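Local coordinates for lysyl oxidase (Pichia pastoris, PDB 1W7C), which is a copper- and topaquinone-containing amine oxidase that probably oxidises primary amines, including the side-chain amines of lysines, at residues Thr422-Leu427 / Lys445-Gly450. Residues are numbered along the deposited sequence; the frame is centred on the assembly and turned at random.
Sequences TQNPTL and KFFLDG
Leu427 and Phe446 form an antiparallel hydrogen-bonded pair and exchange two backbone bonds. Phe446 N reaches Leu427 O at 2.8 Å, nearly straight at 168°. Leu427 N to Phe446 O is longer and more bent, at 3.1 Å and 140°. Both carbonyls also take a CA-H...O contact, from Lys445 and Thr426 respectively.

Beyond this pair the two chains diverge, and a water takes over the bridging. It donates to Asn424 OD1 and Pro425 O and accepts from Leu448 N at 2.9 Å.

Among the side chains, Thr426 CG2 sits over the Phe447 ring, 4.0 Å from its centroid and shifted toward the rim, in a CH-pi contact. Thr426 OG1 lies between the backbone N and the carbonyl carbon (chi1 57°), with CG2 anti to that carbon, which brings the methyl over the ring. A polar atom, Asn424 OD1, meets the ring edge at Phe447 CD1, 3.5 Å away. With Phe447 cut back to an alanine, the Thr426 methyl is likely to lose the ring face it rests on, leaving a gap beside Asn424. Leu427 CB packs on CB of Phe446, a residue whose ring stacks on that of Phe309, and Leu448 CD1 touches Pro425 CG at 3.8 Å.

Thr426 OG1 hydrogen-bonds to Glu406; Lys445 NZ is hydrogen-bonded to Asn428 OD1 and salt-bridged to Glu406 and to Asp407 of the second subunit. Phe447 to Gly450 form a type I turn, closed by Gly450 N to Phe447 O. The whole is the splaying open end of a beta hairpin, strands 418-433 and 440-446, within the copper amine oxidase enzyme domain, whose topaquinone lies in the hairpin's connection.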
loop_
_atom_site.group_PDB
_atom_site.type_symbol
_atom_site.label_atom_id
_atom_site.label_comp_id
_atom_site.label_asym_id
_atom_site.label_seq_id
_atom_site.Cartn_x
_atom_site.Cartn_y
_atom_site.Cartn_z
ATOM N N THR A 422 -18.354 5.730 -9.017
ATOM C CA THR A 422 -18.746 5.652 -7.625
ATOM C C THR A 422 -17.647 6.239 -6.769
ATOM O O THR A 422 -16.491 5.889 -6.925
ATOM C CB THR A 422 -18.973 4.188 -7.230
ATOM O OG1 THR A 422 -20.089 3.679 -7.975
ATOM C CG2 THR A 422 -19.343 4.097 -5.745
ATOM N N GLN A 423 -18.010 7.157 -5.897
ATOM C CA GLN A 423 -17.090 7.751 -4.925
ATOM C C GLN A 423 -16.656 6.720 -3.888
ATOM O O GLN A 423 -17.240 5.651 -3.752
ATOM C CB GLN A 423 -17.712 8.980 -4.238
ATOM C CG GLN A 423 -18.137 10.055 -5.170
ATOM C CD GLN A 423 -18.740 11.197 -4.412
ATOM O OE1 GLN A 423 -19.926 11.188 -4.153
ATOM N NE2 GLN A 423 -17.932 12.161 -4.024
ATOM N N ASN A 424 -15.633 7.081 -3.137
ATOM C CA ASN A 424 -14.991 6.170 -2.179
ATOM C C ASN A 424 -14.846 6.809 -0.788
ATOM O O ASN A 424 -13.757 7.010 -0.305
ATOM C CB ASN A 424 -13.613 5.790 -2.736
ATOM C CG ASN A 424 -12.988 4.573 -2.114
ATOM O OD1 ASN A 424 -13.592 3.825 -1.339
ATOM N ND2 ASN A 424 -11.732 4.324 -2.520
ATOM N N PRO A 425 -15.966 7.072 -0.134
ATOM C CA PRO A 425 -15.939 7.442 1.286
ATOM C C PRO A 425 -15.649 6.221 2.130
ATOM O O PRO A 425 -16.101 5.128 1.826
ATOM C CB PRO A 425 -17.356 7.918 1.545
ATOM C CG PRO A 425 -18.172 7.047 0.617
ATOM C CD PRO A 425 -17.350 6.988 -0.644
ATOM N N THR A 426 -14.868 6.410 3.179
ATOM C CA THR A 426 -14.486 5.315 4.087
ATOM C C THR A 426 -14.688 5.752 5.532
ATOM O O THR A 426 -14.515 6.931 5.871
ATOM C CB THR A 426 -13.029 4.879 3.913
ATOM O OG1 THR A 426 -12.179 6.015 4.101
ATOM C CG2 THR A 426 -12.809 4.305 2.540
ATOM N N LEU A 427 -15.073 4.812 6.372
ATOM C CA LEU A 427 -15.042 5.049 7.819
ATOM C C LEU A 427 -13.647 4.709 8.335
ATOM O O LEU A 427 -13.067 3.722 7.940
ATOM C CB LEU A 427 -16.056 4.183 8.565
ATOM C CG LEU A 427 -16.234 4.515 10.032
ATOM C CD1 LEU A 427 -16.957 5.858 10.165
ATOM C CD2 LEU A 427 -16.993 3.449 10.759
ATOM N N LYS A 445 -9.917 1.026 8.413
ATOM C CA LYS A 445 -10.583 1.737 7.330
ATOM C C LYS A 445 -11.589 0.798 6.669
ATOM O O LYS A 445 -11.221 -0.280 6.176
ATOM C CB LYS A 445 -9.506 2.172 6.337
ATOM C CG LYS A 445 -10.086 2.967 5.160
ATOM C CD LYS A 445 -9.025 3.264 4.085
ATOM C CE LYS A 445 -7.972 4.297 4.550
ATOM N NZ LYS A 445 -8.503 5.649 4.829
ATOM N N PHE A 446 -12.845 1.190 6.694
ATOM C CA PHE A 446 -13.962 0.401 6.215
ATOM C C PHE A 446 -14.512 0.979 4.898
ATOM O O PHE A 446 -14.665 2.183 4.799
ATOM C CB PHE A 446 -15.115 0.389 7.245
ATOM C CG PHE A 446 -14.727 -0.194 8.610
ATOM C CD1 PHE A 446 -14.025 0.566 9.538
ATOM C CD2 PHE A 446 -15.108 -1.460 8.965
ATOM C CE1 PHE A 446 -13.706 0.065 10.781
ATOM C CE2 PHE A 446 -14.765 -1.975 10.197
ATOM C CZ PHE A 446 -14.055 -1.242 11.076
ATOM N N PHE A 447 -14.764 0.094 3.937
ATOM C CA PHE A 447 -15.181 0.485 2.579
ATOM C C PHE A 447 -16.627 0.090 2.290
ATOM O O PHE A 447 -17.191 -0.827 2.925
ATOM C CB PHE A 447 -14.278 -0.193 1.568
ATOM C CG PHE A 447 -12.824 0.270 1.596
ATOM C CD1 PHE A 447 -12.355 1.182 0.661
ATOM C CD2 PHE A 447 -11.938 -0.226 2.550
ATOM C CE1 PHE A 447 -11.019 1.556 0.658
ATOM C CE2 PHE A 447 -10.620 0.145 2.546
ATOM C CZ PHE A 447 -10.160 1.048 1.590
ATOM N N LEU A 448 -17.218 0.708 1.276
ATOM C CA LEU A 448 -18.651 0.526 0.983
ATOM C C LEU A 448 -18.988 -0.936 0.537
ATOM O O LEU A 448 -20.158 -1.314 0.649
ATOM C CB LEU A 448 -19.100 1.487 -0.091
ATOM C CG LEU A 448 -19.191 2.937 0.328
ATOM C CD1 LEU A 448 -19.554 3.801 -0.900
ATOM C CD2 LEU A 448 -20.226 3.188 1.428
ATOM N N ASP A 449 -18.033 -1.690 0.008
ATOM C CA ASP A 449 -18.320 -3.009 -0.515
ATOM C C ASP A 449 -18.273 -4.112 0.549
ATOM O O ASP A 449 -18.606 -5.258 0.230
ATOM C CB ASP A 449 -17.311 -3.390 -1.591
ATOM C CG ASP A 449 -15.920 -3.559 -1.039
ATOM O OD1 ASP A 449 -15.291 -4.635 -1.253
ATOM O OD2 ASP A 449 -15.446 -2.637 -0.322
ATOM N N GLY A 450 -17.770 -3.802 1.754
ATOM C CA GLY A 450 -17.527 -4.807 2.768
ATOM C C GLY A 450 -16.047 -5.147 3.005
ATOM O O GLY A 450 -15.729 -6.073 3.756
HETATM O O HOH W 1 -15.754 2.919 0.195
#